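Local structure of conjugal transfer protein TRWB (Escherichia coli, 1E9R) at residues G7-A12 against E389-P394; K351-M356 against E396-P401; T404-F409 against I415-L420; Q320-Y325 against T332-F337; V4-G7 against A12-K15. The protein serves as the coupling protein of bacterial conjugation, and as a member of the P-loop NTPase clan probably uses nucleotide to drive DNA through its hexameric ring. One frame throughout, in Å; residues are numbered along the deposited sequence.

Contact 1: G7-A12 against E389-P394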
# COMPACT_ATOMS: atom_id res chain seq x y z
N GLY B 7 24.52 -8.89 -36.93
CA GLY B 7 25.67 -8.38 -36.23
C GLY B 7 25.40 -7.56 -34.97
O GLY B 7 25.96 -7.87 -33.92
N GLU B 8 24.58 -6.51 -35.08
CA GLU B 8 24.26 -5.65 -33.93
C GLU B 8 23.19 -6.25 -33.04
O GLU B 8 23.39 -6.44 -31.83
CB GLU B 8 23.71 -4.29 -34.38
CG GLU B 8 24.56 -3.45 -35.28
CD GLU B 8 24.62 -3.95 -36.72
OE1 GLU B 8 23.56 -4.08 -37.38
OE2 GLU B 8 25.75 -4.19 -37.18
N PHE B 9 22.04 -6.51 -33.65
CA PHE B 9 20.88 -7.08 -32.99
C PHE B 9 21.08 -8.56 -32.67
O PHE B 9 21.34 -9.38 -33.56
CB PHE B 9 19.65 -6.89 -33.89
CG PHE B 9 18.38 -7.45 -33.32
CD1 PHE B 9 17.96 -7.10 -32.05
CD2 PHE B 9 17.60 -8.33 -34.07
CE1 PHE B 9 16.78 -7.62 -31.54
CE2 PHE B 9 16.42 -8.85 -33.56
CZ PHE B 9 16.01 -8.49 -32.29
N GLY B 10 20.94 -8.90 -31.39
CA GLY B 10 21.11 -10.27 -30.95
C GLY B 10 20.03 -11.24 -31.38
O GLY B 10 20.23 -12.46 -31.33
N GLY B 11 18.89 -10.72 -31.80
CA GLY B 11 17.81 -11.58 -32.24
C GLY B 11 17.96 -12.05 -33.67
O GLY B 11 19.04 -11.98 -34.26
N ALA B 12 16.85 -12.52 -34.24
CA ALA B 12 16.85 -13.01 -35.62
C ALA B 12 16.93 -11.86 -36.61
O ALA B 12 16.25 -10.85 -36.46
CB ALA B 12 15.60 -13.82 -35.87
N GLU B 389 9.42 -6.62 -30.55
CA GLU B 389 10.33 -7.30 -29.65
C GLU B 389 11.36 -6.37 -29.02
O GLU B 389 11.60 -5.27 -29.52
CB GLU B 389 11.07 -8.43 -30.39
CG GLU B 389 11.43 -8.10 -31.83
CD GLU B 389 12.24 -9.20 -32.50
OE1 GLU B 389 11.89 -10.39 -32.34
OE2 GLU B 389 13.22 -8.86 -33.21
N ARG B 390 11.94 -6.82 -27.91
CA ARG B 390 12.96 -6.06 -27.20
C ARG B 390 14.23 -6.08 -28.02
O ARG B 390 14.68 -7.13 -28.46
CB ARG B 390 13.28 -6.67 -25.83
CG ARG B 390 12.19 -6.54 -24.78
CD ARG B 390 11.90 -5.08 -24.43
NE ARG B 390 10.71 -4.98 -23.58
CZ ARG B 390 10.65 -5.38 -22.31
NH1 ARG B 390 11.72 -5.90 -21.71
NH2 ARG B 390 9.51 -5.28 -21.65
N VAL B 391 14.82 -4.91 -28.23
CA VAL B 391 16.06 -4.85 -28.96
C VAL B 391 17.09 -5.64 -28.14
O VAL B 391 17.90 -6.40 -28.68
CB VAL B 391 16.50 -3.38 -29.13
CG1 VAL B 391 17.90 -3.29 -29.71
CG2 VAL B 391 15.50 -2.66 -30.04
N VAL B 392 17.02 -5.48 -26.82
CA VAL B 392 17.91 -6.18 -25.89
C VAL B 392 17.05 -6.91 -24.87
O VAL B 392 16.26 -6.27 -24.17
CB VAL B 392 18.81 -5.20 -25.12
CG1 VAL B 392 19.76 -5.97 -24.22
CG2 VAL B 392 19.59 -4.32 -26.10
N MET B 393 17.19 -8.23 -24.79
CA MET B 393 16.43 -9.05 -23.85
C MET B 393 16.96 -8.91 -22.43
O MET B 393 18.14 -8.67 -22.22
CB MET B 393 16.51 -10.52 -24.23
CG MET B 393 15.39 -11.03 -25.10
SD MET B 393 15.70 -12.75 -25.56
CE MET B 393 15.05 -13.67 -24.15
N PRO B 394 16.08 -9.06 -21.43
CA PRO B 394 16.56 -8.95 -20.05
C PRO B 394 17.69 -9.94 -19.81
O PRO B 394 18.67 -9.63 -19.13
CB PRO B 394 15.31 -9.28 -19.24
CG PRO B 394 14.22 -8.69 -20.09
CD PRO B 394 14.61 -9.16 -21.47
O HOH W 1 20.58 -7.67 -28.81

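Contact 2: K351-M356 against E396-P401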
# COMPACT_ATOMS: atom_id res chain seq x y z
N LYS B 351 14.58 -8.14 -11.95
CA LYS B 351 13.68 -6.99 -12.02
C LYS B 351 14.38 -5.78 -12.63
O LYS B 351 13.79 -5.03 -13.41
CB LYS B 351 13.14 -6.63 -10.63
CG LYS B 351 12.15 -5.48 -10.71
CD LYS B 351 11.51 -5.13 -9.37
CE LYS B 351 10.59 -3.89 -9.52
NZ LYS B 351 10.08 -3.35 -8.22
N THR B 352 15.64 -5.59 -12.28
CA THR B 352 16.39 -4.48 -12.82
C THR B 352 16.74 -4.76 -14.27
O THR B 352 16.79 -3.85 -15.10
CB THR B 352 17.66 -4.23 -12.02
OG1 THR B 352 17.30 -3.76 -10.71
CG2 THR B 352 18.53 -3.18 -12.70
N ASN B 353 17.00 -6.03 -14.59
CA ASN B 353 17.33 -6.38 -15.96
C ASN B 353 16.13 -6.13 -16.87
O ASN B 353 16.28 -5.68 -18.01
CB ASN B 353 17.79 -7.83 -16.03
CG ASN B 353 19.10 -8.05 -15.30
OD1 ASN B 353 19.99 -7.20 -15.36
ND2 ASN B 353 19.23 -9.18 -14.62
N GLU B 354 14.94 -6.43 -16.37
CA GLU B 354 13.73 -6.19 -17.13
C GLU B 354 13.56 -4.67 -17.32
O GLU B 354 13.16 -4.20 -18.37
CB GLU B 354 12.53 -6.76 -16.38
CG GLU B 354 11.21 -6.17 -16.83
CD GLU B 354 10.86 -6.50 -18.27
OE1 GLU B 354 11.46 -7.45 -18.84
OE2 GLU B 354 9.98 -5.82 -18.82
N ASP B 355 13.87 -3.93 -16.27
CA ASP B 355 13.79 -2.47 -16.27
C ASP B 355 14.74 -1.91 -17.34
O ASP B 355 14.36 -1.08 -18.17
CB ASP B 355 14.20 -1.98 -14.85
CG ASP B 355 14.09 -0.46 -14.66
OD1 ASP B 355 13.61 0.26 -15.56
OD2 ASP B 355 14.51 -0.00 -13.57
N MET B 356 15.98 -2.39 -17.32
CA MET B 356 16.99 -1.96 -18.28
C MET B 356 16.59 -2.36 -19.70
O MET B 356 16.74 -1.59 -20.65
CB MET B 356 18.36 -2.53 -17.89
CG MET B 356 18.95 -1.87 -16.65
SD MET B 356 19.13 -0.01 -16.82
CE MET B 356 17.42 0.67 -16.38
N GLU B 396 19.83 -10.98 -21.97
CA GLU B 396 21.05 -10.55 -22.65
C GLU B 396 21.81 -9.61 -21.72
O GLU B 396 23.05 -9.56 -21.72
CB GLU B 396 20.72 -9.81 -23.94
CG GLU B 396 20.11 -10.65 -25.05
CD GLU B 396 20.01 -9.85 -26.34
OE1 GLU B 396 21.05 -9.51 -26.94
OE2 GLU B 396 18.87 -9.55 -26.75
N ILE B 397 21.06 -8.84 -20.93
CA ILE B 397 21.64 -7.89 -19.99
C ILE B 397 22.25 -8.64 -18.79
O ILE B 397 23.29 -8.23 -18.25
CB ILE B 397 20.57 -6.88 -19.51
CG1 ILE B 397 20.13 -6.00 -20.69
CG2 ILE B 397 21.11 -6.03 -18.38
CD1 ILE B 397 19.09 -4.97 -20.35
N ALA B 398 21.61 -9.75 -18.42
CA ALA B 398 22.07 -10.58 -17.31
C ALA B 398 23.34 -11.34 -17.68
O ALA B 398 24.09 -11.76 -16.80
CB ALA B 398 20.97 -11.55 -16.92
N ASN B 399 23.56 -11.52 -18.97
CA ASN B 399 24.74 -12.24 -19.45
C ASN B 399 25.79 -11.31 -20.04
O ASN B 399 26.81 -11.76 -20.55
CB ASN B 399 24.33 -13.28 -20.47
CG ASN B 399 23.58 -14.42 -19.85
OD1 ASN B 399 24.15 -15.24 -19.14
ND2 ASN B 399 22.27 -14.46 -20.08
N LEU B 400 25.54 -10.01 -19.98
CA LEU B 400 26.47 -9.02 -20.51
C LEU B 400 27.82 -9.20 -19.86
O LEU B 400 27.93 -9.22 -18.63
CB LEU B 400 25.98 -7.61 -20.20
CG LEU B 400 25.62 -6.68 -21.35
CD1 LEU B 400 25.67 -5.27 -20.83
CD2 LEU B 400 26.59 -6.83 -22.49
N PRO B 401 28.89 -9.36 -20.66
CA PRO B 401 30.21 -9.52 -20.04
C PRO B 401 30.57 -8.17 -19.42
O PRO B 401 30.05 -7.14 -19.86
CB PRO B 401 31.11 -9.90 -21.22
CG PRO B 401 30.44 -9.24 -22.39
CD PRO B 401 28.97 -9.50 -22.13

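Contact 3: T404-F409 against I415-L420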
# COMPACT_ATOMS: atom_id res chain seq x y z
N THR B 404 31.26 -3.89 -20.71
CA THR B 404 30.49 -3.82 -21.94
C THR B 404 29.30 -2.91 -21.62
O THR B 404 28.65 -3.05 -20.57
CB THR B 404 30.00 -5.19 -22.39
OG1 THR B 404 31.11 -6.08 -22.45
CG2 THR B 404 29.35 -5.10 -23.76
N ALA B 405 29.01 -1.98 -22.53
CA ALA B 405 27.92 -1.05 -22.30
C ALA B 405 27.04 -0.76 -23.50
O ALA B 405 27.47 -0.84 -24.65
CB ALA B 405 28.48 0.27 -21.78
N TYR B 406 25.79 -0.44 -23.20
CA TYR B 406 24.83 -0.07 -24.22
C TYR B 406 24.72 1.44 -24.09
O TYR B 406 24.29 1.95 -23.06
CB TYR B 406 23.48 -0.72 -23.96
CG TYR B 406 23.42 -2.15 -24.43
CD1 TYR B 406 23.30 -2.44 -25.79
CD2 TYR B 406 23.48 -3.21 -23.53
CE1 TYR B 406 23.24 -3.76 -26.24
CE2 TYR B 406 23.42 -4.54 -23.97
CZ TYR B 406 23.30 -4.80 -25.33
OH TYR B 406 23.24 -6.09 -25.79
N VAL B 407 25.13 2.16 -25.13
CA VAL B 407 25.08 3.62 -25.12
C VAL B 407 23.86 4.15 -25.85
O VAL B 407 23.68 3.88 -27.05
CB VAL B 407 26.35 4.21 -25.76
CG1 VAL B 407 26.33 5.74 -25.68
CG2 VAL B 407 27.59 3.66 -25.06
N GLY B 408 23.02 4.90 -25.14
CA GLY B 408 21.82 5.48 -25.72
C GLY B 408 21.73 6.97 -25.46
O GLY B 408 21.18 7.40 -24.46
N PHE B 409 22.27 7.76 -26.38
CA PHE B 409 22.24 9.21 -26.24
C PHE B 409 20.84 9.75 -26.41
O PHE B 409 19.99 9.09 -27.00
CB PHE B 409 23.17 9.85 -27.27
CG PHE B 409 24.63 9.58 -27.01
CD1 PHE B 409 25.23 10.03 -25.84
CD2 PHE B 409 25.41 8.90 -27.94
CE1 PHE B 409 26.60 9.80 -25.59
CE2 PHE B 409 26.77 8.65 -27.70
CZ PHE B 409 27.37 9.11 -26.52
N ILE B 415 21.01 2.94 -30.50
CA ILE B 415 21.84 2.53 -29.38
C ILE B 415 22.90 1.58 -29.92
O ILE B 415 22.74 1.02 -31.01
CB ILE B 415 21.02 1.79 -28.30
CG1 ILE B 415 20.49 0.47 -28.86
CG2 ILE B 415 19.88 2.68 -27.80
CD1 ILE B 415 19.76 -0.39 -27.86
N ALA B 416 23.98 1.40 -29.16
CA ALA B 416 25.06 0.53 -29.58
C ALA B 416 25.69 -0.23 -28.42
O ALA B 416 25.83 0.30 -27.32
CB ALA B 416 26.12 1.36 -30.29
N LYS B 417 26.06 -1.49 -28.66
CA LYS B 417 26.72 -2.30 -27.65
C LYS B 417 28.21 -2.08 -27.93
O LYS B 417 28.73 -2.50 -28.96
CB LYS B 417 26.36 -3.77 -27.84
CG LYS B 417 26.96 -4.73 -26.82
CD LYS B 417 26.56 -6.16 -27.17
CE LYS B 417 27.28 -7.17 -26.30
NZ LYS B 417 26.94 -8.56 -26.68
N VAL B 418 28.87 -1.39 -27.01
CA VAL B 418 30.27 -1.05 -27.15
C VAL B 418 31.07 -1.53 -25.94
O VAL B 418 30.54 -1.62 -24.84
CB VAL B 418 30.44 0.48 -27.29
CG1 VAL B 418 31.90 0.87 -27.24
CG2 VAL B 418 29.83 0.94 -28.60
N PRO B 419 32.35 -1.86 -26.14
CA PRO B 419 33.15 -2.31 -25.01
C PRO B 419 33.88 -1.13 -24.35
O PRO B 419 34.20 -0.13 -25.01
CB PRO B 419 34.11 -3.30 -25.64
CG PRO B 419 34.40 -2.63 -26.93
CD PRO B 419 33.02 -2.22 -27.41
N LEU B 420 34.10 -1.26 -23.05
CA LEU B 420 34.81 -0.26 -22.27
C LEU B 420 36.27 -0.67 -22.25
O LEU B 420 36.60 -1.85 -22.12
CB LEU B 420 34.30 -0.23 -20.83
CG LEU B 420 33.16 0.73 -20.54
CD1 LEU B 420 32.78 0.66 -19.07
CD2 LEU B 420 33.60 2.14 -20.91

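Contact 4: Q320-Y325 against T332-F337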
# COMPACT_ATOMS: atom_id res chain seq x y z
N GLN B 320 17.72 1.21 -4.77
CA GLN B 320 18.32 1.97 -3.69
C GLN B 320 17.95 3.43 -3.81
O GLN B 320 17.76 4.11 -2.80
CB GLN B 320 19.84 1.85 -3.73
CG GLN B 320 20.51 2.32 -2.47
CD GLN B 320 22.03 2.31 -2.57
OE1 GLN B 320 22.61 1.65 -3.46
NE2 GLN B 320 22.69 3.03 -1.66
N LEU B 321 17.84 3.92 -5.04
CA LEU B 321 17.47 5.31 -5.29
C LEU B 321 16.02 5.55 -4.86
O LEU B 321 15.67 6.63 -4.37
CB LEU B 321 17.61 5.63 -6.78
CG LEU B 321 17.44 7.11 -7.11
CD1 LEU B 321 18.59 7.90 -6.47
CD2 LEU B 321 17.41 7.29 -8.64
N ASP B 322 15.17 4.54 -5.05
CA ASP B 322 13.77 4.65 -4.66
C ASP B 322 13.73 4.76 -3.17
O ASP B 322 12.92 5.50 -2.61
CB ASP B 322 12.96 3.41 -5.08
CG ASP B 322 12.69 3.35 -6.57
OD1 ASP B 322 12.71 4.42 -7.22
OD2 ASP B 322 12.44 2.24 -7.09
N ASP B 323 14.63 4.04 -2.51
CA ASP B 323 14.69 4.07 -1.06
C ASP B 323 15.11 5.43 -0.51
O ASP B 323 14.62 5.87 0.53
CB ASP B 323 15.63 2.98 -0.57
CG ASP B 323 15.23 2.43 0.77
OD1 ASP B 323 14.06 2.01 0.89
OD2 ASP B 323 16.06 2.41 1.69
N VAL B 324 16.02 6.10 -1.20
CA VAL B 324 16.50 7.41 -0.76
C VAL B 324 15.53 8.56 -1.08
O VAL B 324 15.22 9.38 -0.21
CB VAL B 324 17.89 7.73 -1.41
CG1 VAL B 324 18.38 9.12 -0.99
CG2 VAL B 324 18.89 6.68 -1.01
N TYR B 325 15.05 8.61 -2.32
CA TYR B 325 14.17 9.68 -2.77
C TYR B 325 12.70 9.33 -2.73
O TYR B 325 11.84 10.23 -2.76
CB TYR B 325 14.52 10.09 -4.20
CG TYR B 325 15.81 10.86 -4.32
CD1 TYR B 325 17.04 10.20 -4.35
CD2 TYR B 325 15.80 12.25 -4.36
CE1 TYR B 325 18.23 10.91 -4.43
CE2 TYR B 325 16.99 12.98 -4.43
CZ TYR B 325 18.19 12.30 -4.47
OH TYR B 325 19.37 13.02 -4.52
N THR B 332 11.31 10.77 -11.27
CA THR B 332 11.47 12.10 -11.81
C THR B 332 12.94 12.45 -11.93
O THR B 332 13.35 13.11 -12.89
CB THR B 332 10.80 13.13 -10.91
OG1 THR B 332 9.42 12.80 -10.76
CG2 THR B 332 10.96 14.54 -11.50
N LEU B 333 13.73 12.02 -10.95
CA LEU B 333 15.16 12.30 -10.94
C LEU B 333 15.85 11.58 -12.08
O LEU B 333 16.61 12.18 -12.83
CB LEU B 333 15.78 11.86 -9.60
CG LEU B 333 17.24 12.25 -9.40
CD1 LEU B 333 17.41 13.76 -9.43
CD2 LEU B 333 17.70 11.71 -8.07
N ARG B 334 15.57 10.29 -12.21
CA ARG B 334 16.16 9.51 -13.29
C ARG B 334 15.70 10.07 -14.63
O ARG B 334 16.48 10.10 -15.59
CB ARG B 334 15.74 8.03 -13.19
CG ARG B 334 16.20 7.32 -11.92
CD ARG B 334 16.09 5.80 -12.07
NE ARG B 334 14.85 5.40 -12.73
CZ ARG B 334 13.67 5.28 -12.12
NH1 ARG B 334 13.58 5.50 -10.82
NH2 ARG B 334 12.59 4.93 -12.81
N ALA B 335 14.46 10.53 -14.70
CA ALA B 335 13.92 11.08 -15.93
C ALA B 335 14.56 12.43 -16.26
O ALA B 335 14.33 12.98 -17.34
CB ALA B 335 12.41 11.23 -15.81
N SER B 336 15.35 12.96 -15.34
CA SER B 336 15.99 14.25 -15.56
C SER B 336 17.30 14.12 -16.33
O SER B 336 17.88 15.11 -16.76
CB SER B 336 16.20 14.96 -14.23
OG SER B 336 14.94 15.26 -13.65
N PHE B 337 17.77 12.89 -16.48
CA PHE B 337 18.97 12.62 -17.26
C PHE B 337 18.41 12.14 -18.61
O PHE B 337 17.62 11.20 -18.66
CB PHE B 337 19.80 11.51 -16.64
CG PHE B 337 20.37 11.84 -15.30
CD1 PHE B 337 19.55 11.91 -14.18
CD2 PHE B 337 21.74 12.03 -15.15
CE1 PHE B 337 20.10 12.16 -12.93
CE2 PHE B 337 22.28 12.28 -13.90
CZ PHE B 337 21.46 12.35 -12.80
O HOH W 2 11.24 5.11 -9.12
O HOH W 3 15.05 4.74 -8.98

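Contact 5: V4-G7 against A12-K15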
# COMPACT_ATOMS: atom_id res chain seq x y z
N VAL B 4 19.21 -7.31 -42.45
CA VAL B 4 19.27 -6.26 -41.44
C VAL B 4 19.33 -6.87 -40.04
O VAL B 4 18.94 -8.03 -39.84
CB VAL B 4 18.05 -5.31 -41.52
CG1 VAL B 4 18.30 -4.07 -40.68
CG2 VAL B 4 17.77 -4.94 -42.97
N GLY B 5 19.83 -6.10 -39.08
CA GLY B 5 19.94 -6.57 -37.71
C GLY B 5 21.07 -7.56 -37.53
O GLY B 5 21.39 -7.98 -36.41
N GLN B 6 21.68 -7.95 -38.64
CA GLN B 6 22.78 -8.88 -38.62
C GLN B 6 23.99 -8.23 -37.96
O GLN B 6 24.43 -7.15 -38.37
CB GLN B 6 23.13 -9.32 -40.04
CG GLN B 6 21.95 -9.86 -40.81
CD GLN B 6 22.35 -10.92 -41.81
OE1 GLN B 6 22.93 -11.95 -41.43
NE2 GLN B 6 22.06 -10.69 -43.09
N GLY B 7 24.52 -8.89 -36.93
CA GLY B 7 25.67 -8.38 -36.23
C GLY B 7 25.40 -7.56 -34.97
O GLY B 7 25.96 -7.87 -33.92
N ALA B 12 16.85 -12.52 -34.24
CA ALA B 12 16.85 -13.01 -35.62
C ALA B 12 16.93 -11.86 -36.61
O ALA B 12 16.25 -10.85 -36.46
CB ALA B 12 15.60 -13.82 -35.87
N PRO B 13 17.78 -12.01 -37.65
CA PRO B 13 17.92 -10.96 -38.67
C PRO B 13 16.56 -10.66 -39.30
O PRO B 13 15.71 -11.55 -39.39
CB PRO B 13 18.91 -11.57 -39.66
CG PRO B 13 19.78 -12.43 -38.77
CD PRO B 13 18.75 -13.10 -37.88
N PHE B 14 16.35 -9.42 -39.73
CA PHE B 14 15.09 -9.05 -40.34
C PHE B 14 15.21 -8.33 -41.68
O PHE B 14 16.28 -7.85 -42.06
CB PHE B 14 14.27 -8.19 -39.39
CG PHE B 14 15.01 -7.01 -38.82
CD1 PHE B 14 15.83 -7.16 -37.70
CD2 PHE B 14 14.86 -5.73 -39.37
CE1 PHE B 14 16.49 -6.06 -37.12
CE2 PHE B 14 15.51 -4.63 -38.80
CZ PHE B 14 16.33 -4.80 -37.67
N LYS B 15 14.09 -8.27 -42.39
CA LYS B 15 14.03 -7.65 -43.70
C LYS B 15 13.96 -6.14 -43.57
O LYS B 15 14.83 -5.43 -44.07
CB LYS B 15 12.81 -8.16 -44.47
CG LYS B 15 12.93 -8.11 -46.00
CD LYS B 15 11.63 -8.58 -46.67
CE LYS B 15 11.81 -8.91 -48.16
NZ LYS B 15 12.28 -7.74 -48.96

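Contact 1: G7-A12 against E389-P394
V391 O is approached by two groups: water 1 donates a hydrogen bond to it at 3.0 Å, and it lies at the edge of the F9 ring, near the ring plane, with F9 CE1 3.3 Å from V391 O. The same water accepts from G10 N at 2.9 Å, so it spans the two backbones, which share no direct hydrogen bond. The F9 side chain reaches across because CG stands anti to the backbone N (chi1 179°). Its far end, CZ, lies only 3.0 Å from E389 OE2, oblique to the ring, the carboxylate plane turned 49° from it. The carboxylate is fixed by partners beyond the two segments: OE2 accepts a hydrogen bond from H363 NE2 and OE1 forms a salt bridge with R367. On one face of the ring, G11 N sits over the centre. With an alanine at F9, V391 O and E389 OE2 would probably lose their aromatic neighbour and a gap would open between G11 and strand 384-390. R390 O bonds R19 of the second subunit, so the contact borders an interface. Two carbonyl oxygens at the ring's edge and a carboxylate oxygen set obliquely to it suggest that weak C-H...O attraction adds to the packing.

Contact 2: K351-M356 against E396-P401
N353 and I397 meet because each turns its first branch back beside its own backbone N: N353 CG is anti to the carbonyl carbon (chi1 -67°), and in I397 it is CG1 that takes this place, leaving CG2 to face the asparagine. The two side chains slide past each other in opposite directions, and N353 OD1 comes to rest 3.4 Å from I397 CG2. The other arm of the amide, N353 ND2, lies against A398, 3.7 Å from A398 CB, but its hydrogen bond goes to S346 O, outside both segments. The rest of I397 runs straight on (chi2 180°), which carries CD1 to M356, 3.5 Å from its CB. M356 then bends, and its sulfur end leads away from helix 394-398, so the methionine contributes only the root of its side chain here. Along helix 350-360 the frame is regular, with M356 N bonded to T352 O at 2.8 Å. The contact thus packs that helix against the short helix 394-398, which follows strand 384-390 and leads to strand 404-408. I397 also touches V392, S357 and L360. E396 makes a salt bridge with R19 of the second subunit, and E354 one with R390. Putting a leucine at N353 would probably leave S346 O without its amide donor and the end of the side chain without that anchor. No hydrogen bond or charge pair joins the two segments: the helices are held by methyl contacts, with a buried amide whose donor side is anchored to the chain just ahead of its own helix.

Contact 3: T404-F409 against I415-L420
A405 and V418 exchange both of their backbone bonds. A405 N gives to V418 O at 2.8 Å with a nearly straight N-H...O angle of 174°, and V418 N returns one to A405 O, also 2.8 Å; each donor approaches nearly along the C=O axis. The next hydrogen-bonded pair is less even. V407 N reaches A416 O at 3.0 Å in the carbonyl plane, whereas A416 N meets V407 O at a longer 3.3 Å, the donor tilted 24° from that plane. Three of these acceptors receive a C-H besides their N-H; Y406 CA, for one, stands 3.3 Å from A416 O. Y406 faces K417 between these two pairs and T404 faces P419 beyond A405-V418, both as non-hydrogen-bonded pairs. This is an antiparallel beta hairpin, placed in the large mixed sheet of the P-loop NTPase domain. The backbones of Y406 and G408 use their other side on V342 and L340 of strand 339-342, and the I415 backbone bonds R22 and V24, the latter in strand 23-24, so the hairpin is hydrogen-bonded along both flanks. On the face bearing A405, V407, A416 and V418, A416 touches L29 of helix 26-33 and V418 touches V45 of strand 45-46. On the other face K417 runs out fully extended and crosses the Y406 ring: its CG makes an off-centre CH-pi contact 4.3 Å from the centroid, and CD lies 3.6 Å from Y406 OH. T404 CG2 touches K417 CE at 3.9 Å, while T404 OG1 hydrogen-bonds P401 O.

Contact 4: Q320-Y325 against T332-F337
L333 CD2 stands over the centre of the Y325 ring in a CH-pi contact, 3.7 Å from the centroid and 14° off the ring normal, and the same methyl is 4.2 Å from L321 CD1. L333 CG lies anti to its backbone N (chi1 -173°), which aims CD2 at the tyrosine. L321 presses its other methyl, CD2, against the aliphatic part of R334, 3.5 Å from CG, the two side chains running past each other in opposite directions. The charged pair is looser: D322 OD1 and R334 NH1 form a long salt bridge of 3.9 Å, with carboxylate and guanidinium planes 73° apart. Two waters sit between these atoms, each donating to OD1 and accepting from NH1; the bond from NH1 to water 3 is weak and, like the very short one from water 2 to OD1, doubtful. D322 OD2 has its own salt bridge, to K328 of the second subunit. Within its segment S336 OG bonds T332 O at 2.8 Å; R334 to F337 form a type I turn. Helix 318-325 thus packs on the helix that follows it, with L333 resting on L297 and L301 of helix 297-303 and both L321 and R334 on L315 of strand 309-315.

Contact 5: V4-G7 against A12-K15
V4 and F14 pair their backbones in a single antiparallel bridge, F14 N giving to V4 O at 2.9 Å while the return bond from V4 N to F14 O is weak, its N-H...O angle only 134°. It is an isolated beta bridge, one pair long, that pinches together the two ends of an N-terminal loop just ahead of strand 16-18. Even the better bond is skewed, since F14 N comes in from above the carbonyl plane of V4. The side chain of F14 takes the crowded position between its own N and carbonyl carbon (chi1 51°), which folds the ring back over the other segment. V4 lies across one face of that ring: its CB makes a CH-pi contact, offset toward the rim, and its CG1 reaches F14 CE2 at 3.4 Å. G5 continues the chain past the ring, with its CA 3.5 Å from F14 CE1; at its positive phi of 75° a CB would run into that same carbon. Beyond the bridge F14 meets H363 edge-to-face and rests on V365 and R367 of strand 362-368. At the exposed side Q6 crosses P13 at about a right angle, with Q6 CG 3.7 Å from P13 CB.

From the N terminus, contact 5 closes the first and smallest loop, bringing 4-7 back onto 12-15. Contact 1 begins in the same N-terminal loop, sharing G7 and A12, but its partner comes 377 residues later; F9 and F14 touch where the two meet. Contact 4, between consecutive helices near the chain's centre, falls inside that span. Contact 2 crosses contact 1: helix 350-360 precedes 389-394 and helix 394-398 follows, and the R390-E354 salt bridge joins them. Contact 3, the hairpin, comes last in series, touching contact 1 through V392 and contact 2 through L400. The N-terminal loop is thereby tied to the end of strand 384-390, and through V391, V392 and helix 394-398 to the hairpin of the large mixed sheet.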